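Local coordinates for protein S-adenosylmethionine:2-demethylmenaquinone methyltransferase (Geobacillus kaustophilus, PDB 2PCN) that has no confirmed function but belongs to the RraA-like family and forms a trimer of alpha/beta subunits, each with a mixed beta sheet, at residues 4-7 with 8-12; 42-45 with 46-50; 98-101 with 102-105; 76-79 with 80-84. All blocks are in the same frame, centred on the assembly; numbering follows the deposited sequence.

Contact 1. Residues 4-7 with 8-12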
ATOM      1  N   ALA A   4      19.054  -6.893  -0.391  1.00 11.90           N
ATOM      2  CA  ALA A   4      19.213  -8.006   0.537  1.00 11.15           C
ATOM      3  C   ALA A   4      20.636  -8.548   0.462  1.00 15.02           C
ATOM      4  O   ALA A   4      21.259  -8.813   1.491  1.00 14.93           O
ATOM      5  CB  ALA A   4      18.213  -9.107   0.207  1.00 15.09           C
ATOM      6  N   ASP A   5      21.152  -8.705  -0.756  1.00 12.33           N
ATOM      7  CA  ASP A   5      22.509  -9.215  -0.942  1.00 13.73           C
ATOM      8  C   ASP A   5      23.554  -8.216  -0.462  1.00 15.40           C
ATOM      9  O   ASP A   5      24.570  -8.602   0.117  1.00 19.14           O
ATOM     10  CB  ASP A   5      22.769  -9.556  -2.413  1.00 15.67           C
ATOM     11  CG  ASP A   5      21.956 -10.744  -2.890  1.00 22.59           C
ATOM     12  OD1 ASP A   5      21.669 -11.637  -2.067  1.00 28.42           O
ATOM     13  OD2 ASP A   5      21.618 -10.795  -4.089  1.00 21.89           O
ATOM     14  N   LEU A   6      23.305  -6.932  -0.705  1.00 15.26           N
ATOM     15  CA  LEU A   6      24.229  -5.883  -0.282  1.00 14.18           C
ATOM     16  C   LEU A   6      24.329  -5.828   1.239  1.00 16.76           C
ATOM     17  O   LEU A   6      25.410  -5.609   1.790  1.00 13.71           O
ATOM     18  CB  LEU A   6      23.774  -4.530  -0.829  1.00 12.95           C
ATOM     19  CG  LEU A   6      23.856  -4.423  -2.352  1.00 13.49           C
ATOM     20  CD1 LEU A   6      23.208  -3.126  -2.823  1.00 20.23           C
ATOM     21  CD2 LEU A   6      25.321  -4.495  -2.781  1.00 16.30           C
ATOM     22  N   CYS A   7      23.205  -6.023   1.922  1.00 12.51           N
ATOM     23  CA  CYS A   7      23.229  -6.005   3.374  1.00 13.49           C
ATOM     24  C   CYS A   7      24.016  -7.205   3.905  1.00 14.65           C
ATOM     25  O   CYS A   7      24.796  -7.070   4.844  1.00 15.40           O
ATOM     26  CB  CYS A   7      21.805  -6.005   3.942  1.00 16.37           C
ATOM     27  SG  CYS A   7      20.951  -4.398   3.806  1.00 15.30           S
ATOM     28  N   ASP A   8      23.831  -8.372   3.294  1.00 13.85           N
ATOM     29  CA  ASP A   8      24.541  -9.571   3.739  1.00 15.46           C
ATOM     30  C   ASP A   8      26.055  -9.422   3.608  1.00 17.87           C
ATOM     31  O   ASP A   8      26.804  -9.862   4.477  1.00 17.47           O
ATOM     32  CB  ASP A   8      24.091 -10.801   2.941  1.00 13.22           C
ATOM     33  CG  ASP A   8      22.663 -11.216   3.254  1.00 19.25           C
ATOM     34  OD1 ASP A   8      22.066 -10.654   4.196  1.00 21.08           O
ATOM     35  OD2 ASP A   8      22.142 -12.115   2.559  1.00 19.77           O
ATOM     36  N   GLN A   9      26.497  -8.791   2.524  1.00 19.36           N
ATOM     37  CA  GLN A   9      27.925  -8.599   2.275  1.00 23.56           C
ATOM     38  C   GLN A   9      28.569  -7.361   2.897  1.00 25.70           C
ATOM     39  O   GLN A   9      29.710  -7.426   3.363  1.00 23.18           O
ATOM     40  CB  GLN A   9      28.198  -8.536   0.769  1.00 24.37           C
ATOM     41  CG  GLN A   9      27.975  -9.818  -0.002  1.00 39.13           C
ATOM     42  CD  GLN A   9      28.373  -9.672  -1.462  1.00 43.49           C
ATOM     43  OE1 GLN A   9      29.534  -9.404  -1.778  1.00 44.97           O
ATOM     44  NE2 GLN A   9      27.408  -9.841  -2.359  1.00 49.02           N
ATOM     45  N   PHE A  10      27.848  -6.242   2.908  1.00 19.49           N
ATOM     46  CA  PHE A  10      28.410  -4.982   3.401  1.00 22.11           C
ATOM     47  C   PHE A  10      27.619  -4.226   4.467  1.00 19.50           C
ATOM     48  O   PHE A  10      27.741  -3.004   4.559  1.00 20.61           O
ATOM     49  CB  PHE A  10      28.610  -4.032   2.218  1.00 19.13           C
ATOM     50  CG  PHE A  10      29.289  -4.659   1.033  1.00 25.99           C
ATOM     51  CD1 PHE A  10      30.651  -4.938   1.059  1.00 24.69           C
ATOM     52  CD2 PHE A  10      28.564  -4.961  -0.117  1.00 23.16           C
ATOM     53  CE1 PHE A  10      31.284  -5.507  -0.046  1.00 27.08           C
ATOM     54  CE2 PHE A  10      29.184  -5.529  -1.225  1.00 27.36           C
ATOM     55  CZ  PHE A  10      30.550  -5.802  -1.190  1.00 24.13           C
ATOM     56  N   LEU A  11      26.831  -4.920   5.280  1.00 21.89           N
ATOM     57  CA  LEU A  11      26.032  -4.233   6.290  1.00 22.54           C
ATOM     58  C   LEU A  11      26.809  -3.220   7.132  1.00 26.22           C
ATOM     59  O   LEU A  11      26.298  -2.141   7.432  1.00 22.26           O
ATOM     60  CB  LEU A  11      25.346  -5.246   7.214  1.00 22.49           C
ATOM     61  CG  LEU A  11      24.388  -4.656   8.257  1.00 20.67           C
ATOM     62  CD1 LEU A  11      23.323  -3.812   7.569  1.00 25.20           C
ATOM     63  CD2 LEU A  11      23.743  -5.781   9.054  1.00 22.48           C
ATOM     64  N   ASP A  12      28.040  -3.557   7.507  1.00 28.94           N
ATOM     65  CA  ASP A  12      28.855  -2.662   8.328  1.00 34.90           C
ATOM     66  C   ASP A  12      29.206  -1.338   7.650  1.00 33.32           C
ATOM     67  O   ASP A  12      29.550  -0.366   8.321  1.00 34.73           O
ATOM     68  CB  ASP A  12      30.142  -3.369   8.772  1.00 43.04           C
ATOM     69  CG  ASP A  12      31.015  -3.788   7.603  1.00 49.05           C
ATOM     70  OD1 ASP A  12      31.373  -2.919   6.783  1.00 54.57           O
ATOM     71  OD2 ASP A  12      31.349  -4.987   7.511  1.00 57.74           O
TER
HETATM   72  O   HOH W   1      25.305 -11.765  -0.843  1.00 45.81           O
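The Phe10 ring carries the CB of its neighbour Gln9 on one face, 3.7 Å above the plane and displaced toward the rim, while the CD2 methyl of Leu6, one helical turn back, approaches ring atom CD2 of Phe10 to 4.2 Å. The carbonyl oxygen of Leu6 comes at the same ring obliquely, drawn close because it also accepts the hydrogen bond from Phe10 N at 2.8 Å. With CG swung beside its own backbone N (chi1 -47°), Phe10 lays the ring back along the helix, so that its CD2 meets the Leu6 methyl. These residues make up most of helix 3-10, near the N terminus. The bonds from Asp8 N to Ala4 O and from Gln9 N to Asp5 O have regular i to i+4 helical geometry, but the one from Leu11 N to Cys7 O, 3.0 Å long, is bent to 123° and weak as the chain passes into a 3-10 segment. Another copy of the protein packs on this helix: Cys7 lies against Pro114 of the second subunit, and the carboxylate of Asp8 forms a salt bridge with Arg95 of that subunit. On the Gln9 side a water accepts from Gln9 NE2 at 3.2 Å and gives a weak bond to Asp5 O, so the extended glutamine chain is linked, weakly, to the preceding turn through solvent.

Contact 2. Residues 42-45 with 46-50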
ATOM      1  N   ASP A  42       8.609  23.190  -2.708  1.00 14.28           N
ATOM      2  CA  ASP A  42       9.072  23.979  -3.852  1.00 12.04           C
ATOM      3  C   ASP A  42       9.957  23.036  -4.672  1.00 11.05           C
ATOM      4  O   ASP A  42      10.787  22.329  -4.106  1.00 12.18           O
ATOM      5  CB  ASP A  42       9.886  25.184  -3.364  1.00 13.80           C
ATOM      6  CG  ASP A  42      10.092  26.233  -4.445  1.00 18.39           C
ATOM      7  OD1 ASP A  42      10.752  25.936  -5.465  1.00 16.96           O
ATOM      8  OD2 ASP A  42       9.589  27.361  -4.274  1.00 21.55           O
ATOM      9  N   ASN A  43       9.793  23.010  -5.991  1.00 11.19           N
ATOM     10  CA  ASN A  43      10.598  22.086  -6.786  1.00 11.22           C
ATOM     11  C   ASN A  43      11.442  22.681  -7.909  1.00 15.38           C
ATOM     12  O   ASN A  43      11.896  21.954  -8.794  1.00 12.75           O
ATOM     13  CB  ASN A  43       9.701  20.961  -7.337  1.00 15.74           C
ATOM     14  CG  ASN A  43       8.953  21.350  -8.604  1.00 14.22           C
ATOM     15  OD1 ASN A  43       8.784  22.527  -8.918  1.00 11.12           O
ATOM     16  ND2 ASN A  43       8.484  20.342  -9.337  1.00 14.21           N
ATOM     17  N   VAL A  44      11.668  23.992  -7.875  1.00 13.10           N
ATOM     18  CA  VAL A  44      12.487  24.623  -8.907  1.00 11.65           C
ATOM     19  C   VAL A  44      13.885  24.009  -8.914  1.00 11.17           C
ATOM     20  O   VAL A  44      14.449  23.745  -9.973  1.00 10.20           O
ATOM     21  CB  VAL A  44      12.620  26.138  -8.675  1.00 10.29           C
ATOM     22  CG1 VAL A  44      13.676  26.718  -9.615  1.00 12.83           C
ATOM     23  CG2 VAL A  44      11.276  26.810  -8.906  1.00 15.88           C
ATOM     24  N   LEU A  45      14.445  23.788  -7.729  1.00 11.06           N
ATOM     25  CA  LEU A  45      15.772  23.201  -7.630  1.00  7.60           C
ATOM     26  C   LEU A  45      15.761  21.721  -7.983  1.00  9.60           C
ATOM     27  O   LEU A  45      16.788  21.165  -8.371  1.00 10.24           O
ATOM     28  CB  LEU A  45      16.342  23.415  -6.227  1.00  6.46           C
ATOM     29  CG  LEU A  45      16.637  24.894  -5.956  1.00  9.87           C
ATOM     30  CD1 LEU A  45      17.118  25.071  -4.525  1.00 15.09           C
ATOM     31  CD2 LEU A  45      17.688  25.387  -6.950  1.00 15.65           C
ATOM     32  N   VAL A  46      14.605  21.079  -7.846  1.00 10.04           N
ATOM     33  CA  VAL A  46      14.498  19.668  -8.209  1.00 11.44           C
ATOM     34  C   VAL A  46      14.631  19.622  -9.729  1.00 10.85           C
ATOM     35  O   VAL A  46      15.354  18.793 -10.279  1.00 11.55           O
ATOM     36  CB  VAL A  46      13.132  19.067  -7.804  1.00 11.43           C
ATOM     37  CG1 VAL A  46      13.037  17.623  -8.282  1.00 13.36           C
ATOM     38  CG2 VAL A  46      12.964  19.135  -6.292  1.00  7.32           C
ATOM     39  N   ARG A  47      13.938  20.534 -10.404  1.00 10.96           N
ATOM     40  CA  ARG A  47      14.004  20.586 -11.858  1.00 11.50           C
ATOM     41  C   ARG A  47      15.409  20.910 -12.350  1.00  8.49           C
ATOM     42  O   ARG A  47      15.926  20.245 -13.242  1.00 11.25           O
ATOM     43  CB  ARG A  47      13.021  21.619 -12.412  1.00  8.85           C
ATOM     44  CG  ARG A  47      13.170  21.826 -13.912  1.00 18.58           C
ATOM     45  CD  ARG A  47      11.912  22.389 -14.537  1.00 23.26           C
ATOM     46  NE  ARG A  47      11.979  22.305 -15.995  1.00 31.39           N
ATOM     47  CZ  ARG A  47      10.918  22.242 -16.793  1.00 33.56           C
ATOM     48  NH1 ARG A  47       9.694  22.251 -16.278  1.00 29.55           N
ATOM     49  NH2 ARG A  47      11.082  22.160 -18.107  1.00 35.48           N
ATOM     50  N   GLU A  48      16.032  21.930 -11.772  1.00 13.41           N
ATOM     51  CA  GLU A  48      17.371  22.312 -12.203  1.00 11.54           C
ATOM     52  C   GLU A  48      18.366  21.170 -12.015  1.00 14.65           C
ATOM     53  O   GLU A  48      19.258  20.970 -12.844  1.00 13.91           O
ATOM     54  CB  GLU A  48      17.836  23.559 -11.448  1.00 13.44           C
ATOM     55  CG  GLU A  48      16.833  24.700 -11.520  1.00 21.92           C
ATOM     56  CD  GLU A  48      17.437  26.041 -11.159  1.00 30.20           C
ATOM     57  OE1 GLU A  48      18.184  26.108 -10.160  1.00 32.49           O
ATOM     58  OE2 GLU A  48      17.157  27.028 -11.873  1.00 30.03           O
ATOM     59  N   ALA A  49      18.207  20.416 -10.929  1.00 12.62           N
ATOM     60  CA  ALA A  49      19.086  19.285 -10.662  1.00 11.54           C
ATOM     61  C   ALA A  49      18.902  18.223 -11.749  1.00  9.01           C
ATOM     62  O   ALA A  49      19.875  17.727 -12.324  1.00 10.53           O
ATOM     63  CB  ALA A  49      18.774  18.689  -9.283  1.00  8.34           C
ATOM     64  N   LEU A  50      17.651  17.881 -12.035  1.00  8.15           N
ATOM     65  CA  LEU A  50      17.362  16.873 -13.051  1.00 12.38           C
ATOM     66  C   LEU A  50      17.884  17.264 -14.427  1.00 10.49           C
ATOM     67  O   LEU A  50      18.184  16.402 -15.250  1.00 11.81           O
ATOM     68  CB  LEU A  50      15.854  16.619 -13.142  1.00  9.32           C
ATOM     69  CG  LEU A  50      15.210  15.940 -11.935  1.00 12.88           C
ATOM     70  CD1 LEU A  50      13.700  15.874 -12.128  1.00 15.58           C
ATOM     71  CD2 LEU A  50      15.800  14.543 -11.767  1.00 10.52           C
TER
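This is a local contact in the first turns of helix 44-52, the connecting helix of the beta-alpha-beta unit formed with strands 30-38 and 58-62. Asp42 starts it with an Asx turn: its OD1 accepts from Val44 N at 3.2 Å, nearly straight at 170°, a task the short carboxylate of aspartate suits. Asn43, at the N-cap position, turns its amide elsewhere, to Leu71 O, while its carbonyl takes Arg47 N at 3.0 Å and, weakly, Val46 N. Its CB rests 3.9 Å from Val46 CG2, and the branched Val46 fills the buried face over Val37, Leu59 and Val61. On another face Val44 and Glu48 run side by side in the same direction, CG1 of Val44 being 4.1 Å from CD of Glu48. Because CG of Glu48 stands beside its own backbone N (chi1 -52°), the chain folds back along the helix, and OE1 comes to 3.3 Å from Leu45 CD2. Ala49, with just a methyl, fits against Val37 and Leu59. The carboxylate of Asp42 also accepts from the backbone N of Glu120 and Gly121, and its negative charge would probably be eased by these groups and by the N-terminal end of the helix.

Contact 3. Residues 98-101 with 102-105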
ATOM      1  N   ALA A  98       0.330   7.731 -12.641  1.00 11.30           N
ATOM      2  CA  ALA A  98      -0.096   6.814 -13.691  1.00 13.00           C
ATOM      3  C   ALA A  98       0.918   6.845 -14.834  1.00 15.26           C
ATOM      4  O   ALA A  98       1.371   5.802 -15.305  1.00 16.25           O
ATOM      5  CB  ALA A  98      -1.473   7.210 -14.201  1.00 15.21           C
ATOM      6  N   GLU A  99       1.275   8.050 -15.262  1.00 13.58           N
ATOM      7  CA  GLU A  99       2.224   8.245 -16.354  1.00 13.11           C
ATOM      8  C   GLU A  99       3.645   7.801 -15.995  1.00 14.65           C
ATOM      9  O   GLU A  99       4.356   7.214 -16.819  1.00 12.76           O
ATOM     10  CB  GLU A  99       2.241   9.718 -16.775  1.00 13.06           C
ATOM     11  CG  GLU A  99       0.927  10.234 -17.368  1.00 15.70           C
ATOM     12  CD  GLU A  99      -0.162  10.463 -16.326  1.00 22.19           C
ATOM     13  OE1 GLU A  99       0.105  10.290 -15.120  1.00 23.19           O
ATOM     14  OE2 GLU A  99      -1.292  10.825 -16.717  1.00 22.22           O
ATOM     15  N   ILE A 100       4.059   8.087 -14.767  1.00 11.08           N
ATOM     16  CA  ILE A 100       5.396   7.723 -14.312  1.00 11.43           C
ATOM     17  C   ILE A 100       5.561   6.206 -14.216  1.00 12.51           C
ATOM     18  O   ILE A 100       6.652   5.677 -14.424  1.00  8.86           O
ATOM     19  CB  ILE A 100       5.690   8.399 -12.952  1.00  7.55           C
ATOM     20  CG1 ILE A 100       5.905   9.900 -13.187  1.00  8.62           C
ATOM     21  CG2 ILE A 100       6.895   7.744 -12.268  1.00  7.14           C
ATOM     22  CD1 ILE A 100       5.902  10.747 -11.920  1.00  9.85           C
ATOM     23  N   GLY A 101       4.472   5.506 -13.918  1.00 10.24           N
ATOM     24  CA  GLY A 101       4.545   4.058 -13.822  1.00 11.51           C
ATOM     25  C   GLY A 101       4.921   3.397 -15.139  1.00 15.03           C
ATOM     26  O   GLY A 101       5.343   2.237 -15.164  1.00 10.20           O
ATOM     27  N   ALA A 102       4.775   4.135 -16.236  1.00 10.54           N
ATOM     28  CA  ALA A 102       5.090   3.618 -17.568  1.00 13.13           C
ATOM     29  C   ALA A 102       6.487   4.004 -18.055  1.00 17.62           C
ATOM     30  O   ALA A 102       6.887   3.646 -19.164  1.00 16.30           O
ATOM     31  CB  ALA A 102       4.043   4.107 -18.568  1.00 15.95           C
ATOM     32  N   MET A 103       7.232   4.725 -17.222  1.00 12.40           N
ATOM     33  CA  MET A 103       8.575   5.169 -17.588  1.00 13.99           C
ATOM     34  C   MET A 103       9.679   4.273 -17.034  1.00 14.64           C
ATOM     35  O   MET A 103       9.603   3.804 -15.898  1.00 14.34           O
ATOM     36  CB  MET A 103       8.782   6.612 -17.123  1.00 11.32           C
ATOM     37  CG  MET A 103       7.837   7.602 -17.791  1.00 16.40           C
ATOM     38  SD  MET A 103       8.105   9.311 -17.260  1.00 22.60           S
ATOM     39  CE  MET A 103       6.430   9.866 -17.082  1.00 24.30           C
ATOM     40  N   PRO A 104      10.732   4.033 -17.837  1.00 14.18           N
ATOM     41  CA  PRO A 104      11.876   3.192 -17.466  1.00 12.91           C
ATOM     42  C   PRO A 104      12.855   3.840 -16.488  1.00 17.98           C
ATOM     43  O   PRO A 104      14.063   3.894 -16.739  1.00 16.05           O
ATOM     44  CB  PRO A 104      12.522   2.893 -18.812  1.00 14.80           C
ATOM     45  CG  PRO A 104      12.329   4.192 -19.543  1.00 16.42           C
ATOM     46  CD  PRO A 104      10.882   4.538 -19.216  1.00 18.36           C
ATOM     47  N   ILE A 105      12.332   4.328 -15.370  1.00 10.04           N
ATOM     48  CA  ILE A 105      13.170   4.960 -14.369  1.00 12.83           C
ATOM     49  C   ILE A 105      12.626   4.651 -12.981  1.00 13.54           C
ATOM     50  O   ILE A 105      11.454   4.314 -12.826  1.00 11.88           O
ATOM     51  CB  ILE A 105      13.218   6.486 -14.594  1.00 18.80           C
ATOM     52  CG1 ILE A 105      14.337   7.097 -13.757  1.00 22.17           C
ATOM     53  CG2 ILE A 105      11.871   7.105 -14.255  1.00 14.97           C
ATOM     54  CD1 ILE A 105      14.636   8.527 -14.102  1.00 27.61           C
TER
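Met103 N donates to Ile100 O at 3.0 Å and 163°, closing a type I beta turn. Just before it, Ala102 N reaches Glu99 O at 3.2 Å. Each donor stands well above the plane of its carbonyl, about 60° out of it, as the backbone tightens from i to i+4 bonding into i to i+3. The side chain of Met103 follows this turn backward: CG lies beside its own backbone N (chi1 -63°) and the chain bends at the sulfur, bringing the CE methyl over the peptide of Glu99, 3.4 Å from Glu99 O. The same methyl meets Ile100 CG1 at 3.9 Å, the two side chains lying askew. An unbranched, flexible methionine suits this place, since it can curl round the turn and lay its end over Glu99 and Ile100. Here the short helix 97-100 gives way to the loop that leads into strand 106-109, a strand of the central sheet. Ile100 and Met103 both rest on Ala77 of helix 74-82, with Asp74 also beside Met103, so the apolar side of the turn is turned to that helix. Gly101 and Ala102, small residues at the two central positions of the turn, are exposed. Glu99 directs its carboxylate the other way, where OE2 makes a salt bridge with Lys2 of the third subunit.

Contact 4. Residues 76-79 with 80-84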
ATOM      1  N   LEU A  76       9.045  16.351 -15.318  1.00 12.33           N
ATOM      2  CA  LEU A  76      10.359  16.176 -14.707  1.00 11.44           C
ATOM      3  C   LEU A  76      10.850  14.741 -14.815  1.00 13.09           C
ATOM      4  O   LEU A  76      12.047  14.503 -14.987  1.00 10.05           O
ATOM      5  CB  LEU A  76      10.329  16.629 -13.241  1.00 11.04           C
ATOM      6  CG  LEU A  76      10.611  18.125 -13.030  1.00 14.82           C
ATOM      7  CD1 LEU A  76       9.704  18.963 -13.909  1.00 20.16           C
ATOM      8  CD2 LEU A  76      10.421  18.481 -11.562  1.00 16.78           C
ATOM      9  N   ALA A  77       9.939  13.779 -14.709  1.00 12.57           N
ATOM     10  CA  ALA A  77      10.330  12.376 -14.825  1.00  9.84           C
ATOM     11  C   ALA A  77      10.826  12.147 -16.254  1.00 10.48           C
ATOM     12  O   ALA A  77      11.762  11.386 -16.490  1.00  9.13           O
ATOM     13  CB  ALA A  77       9.143  11.464 -14.525  1.00 11.28           C
ATOM     14  N   GLN A  78      10.191  12.825 -17.202  1.00  9.71           N
ATOM     15  CA  GLN A  78      10.570  12.713 -18.605  1.00  9.46           C
ATOM     16  C   GLN A  78      12.001  13.221 -18.788  1.00 12.90           C
ATOM     17  O   GLN A  78      12.795  12.623 -19.519  1.00 14.67           O
ATOM     18  CB  GLN A  78       9.604  13.532 -19.456  1.00 11.61           C
ATOM     19  CG  GLN A  78       9.832  13.442 -20.949  1.00 17.70           C
ATOM     20  CD  GLN A  78       8.740  14.152 -21.722  1.00 25.05           C
ATOM     21  OE1 GLN A  78       8.592  15.370 -21.631  1.00 35.49           O
ATOM     22  NE2 GLN A  78       7.960  13.391 -22.477  1.00 31.65           N
ATOM     23  N   ILE A  79      12.328  14.327 -18.125  1.00 13.93           N
ATOM     24  CA  ILE A  79      13.674  14.882 -18.216  1.00 12.97           C
ATOM     25  C   ILE A  79      14.652  13.840 -17.686  1.00 12.00           C
ATOM     26  O   ILE A  79      15.708  13.603 -18.277  1.00 11.62           O
ATOM     27  CB  ILE A  79      13.811  16.180 -17.376  1.00 11.94           C
ATOM     28  CG1 ILE A  79      12.916  17.277 -17.955  1.00 12.75           C
ATOM     29  CG2 ILE A  79      15.266  16.638 -17.352  1.00 11.04           C
ATOM     30  CD1 ILE A  79      12.897  18.542 -17.130  1.00 18.79           C
ATOM     31  N   ALA A  80      14.293  13.209 -16.571  1.00 10.40           N
ATOM     32  CA  ALA A  80      15.146  12.191 -15.976  1.00 10.88           C
ATOM     33  C   ALA A  80      15.406  11.056 -16.968  1.00 12.76           C
ATOM     34  O   ALA A  80      16.511  10.517 -17.024  1.00 15.39           O
ATOM     35  CB  ALA A  80      14.508  11.646 -14.700  1.00 10.85           C
ATOM     36  N   CYS A  81      14.392  10.693 -17.747  1.00 12.43           N
ATOM     37  CA  CYS A  81      14.549   9.632 -18.740  1.00 10.90           C
ATOM     38  C   CYS A  81      15.414  10.094 -19.907  1.00 13.02           C
ATOM     39  O   CYS A  81      16.295   9.369 -20.364  1.00  9.72           O
ATOM     40  CB  CYS A  81      13.190   9.188 -19.283  1.00 15.28           C
ATOM     41  SG  CYS A  81      12.187   8.268 -18.108  1.00 16.23           S
ATOM     42  N   GLU A  82      15.155  11.306 -20.385  1.00 10.67           N
ATOM     43  CA  GLU A  82      15.900  11.858 -21.510  1.00 15.14           C
ATOM     44  C   GLU A  82      17.388  12.036 -21.217  1.00 15.74           C
ATOM     45  O   GLU A  82      18.220  11.908 -22.118  1.00 13.21           O
ATOM     46  CB  GLU A  82      15.302  13.205 -21.927  1.00 14.45           C
ATOM     47  CG  GLU A  82      13.815  13.153 -22.215  1.00 13.64           C
ATOM     48  CD  GLU A  82      13.238  14.504 -22.591  1.00 18.46           C
ATOM     49  OE1 GLU A  82      13.730  15.528 -22.074  1.00 18.74           O
ATOM     50  OE2 GLU A  82      12.280  14.541 -23.389  1.00 19.22           O
ATOM     51  N   ARG A  83      17.732  12.328 -19.966  1.00 10.93           N
ATOM     52  CA  ARG A  83      19.135  12.536 -19.621  1.00 12.89           C
ATOM     53  C   ARG A  83      19.801  11.302 -19.013  1.00 12.67           C
ATOM     54  O   ARG A  83      20.917  11.370 -18.504  1.00 10.86           O
ATOM     55  CB  ARG A  83      19.266  13.753 -18.694  1.00 14.76           C
ATOM     56  CG  ARG A  83      18.639  15.005 -19.286  1.00 10.22           C
ATOM     57  CD  ARG A  83      19.034  16.283 -18.555  1.00 15.90           C
ATOM     58  NE  ARG A  83      20.478  16.506 -18.576  1.00 10.42           N
ATOM     59  CZ  ARG A  83      21.296  16.215 -17.570  1.00 17.70           C
ATOM     60  NH1 ARG A  83      20.814  15.695 -16.449  1.00 12.39           N
ATOM     61  NH2 ARG A  83      22.602  16.433 -17.687  1.00 15.29           N
ATOM     62  N   GLY A  84      19.102  10.172 -19.074  1.00 12.65           N
ATOM     63  CA  GLY A  84      19.642   8.923 -18.569  1.00  9.84           C
ATOM     64  C   GLY A  84      19.920   8.797 -17.083  1.00 11.60           C
ATOM     65  O   GLY A  84      20.888   8.150 -16.693  1.00 10.65           O
TER
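Leu76, Ala77 and Ala80 form the buried, close-packed side of helix 74-82, with Ile79 at its margin against Arg47 and Glu51, whereas Gln78 and Glu82 face solvent. The CB of Ala80 comes to 3.3 Å from Ala77 O, and on the buried side this small methyl touches Ile105, while Leu76 packs against Asn43 and Leu50. Ile79 runs alongside Arg83, its CG2 4.0 Å from Arg83 CD, so the arginine's aliphatic part extends the apolar surface. On the exposed side the Gln78 and Glu82 chains meet at a slant, but their amide and carboxylate planes are almost parallel, 4° apart. Glu82 CG comes to 2.9 Å from Gln78 O, and Glu82 OE2 is 3.6 Å from Gln78 CG. Long polar residues suit this side, their methylenes lying along the helix while their polar ends project. Gly84, with positive phi, completes a Schellman motif, with bonds from Leu85 N to Ala80 O and from Gly84 N to Cys81 O. A bend at chi3 (60°) turns the Arg83 guanidinium so that NH1 donates to Leu50 O and Val53 O, at the end of helix 44-52, where the negative end of the helix dipole would probably favour a positive group.

None of the four contacts nests within or crosses another; each closes one short local turn, in the chain order 1, 2, 4, 3. Contact 1 stands apart on the N-terminal helix against the second subunit, its centre about 30 Å from that of contact 4. The other three form a row: contact 4 lies between contacts 2 and 3, touching both, while contacts 2 and 3 keep about 7 Å between nearest atoms. The touch between contacts 2 and 4 joins helices 44-52 and 74-82. On the other flank, Met103 of contact 3 packs beside Cys81, tying helix 74-82 to the loop before strand 106-109.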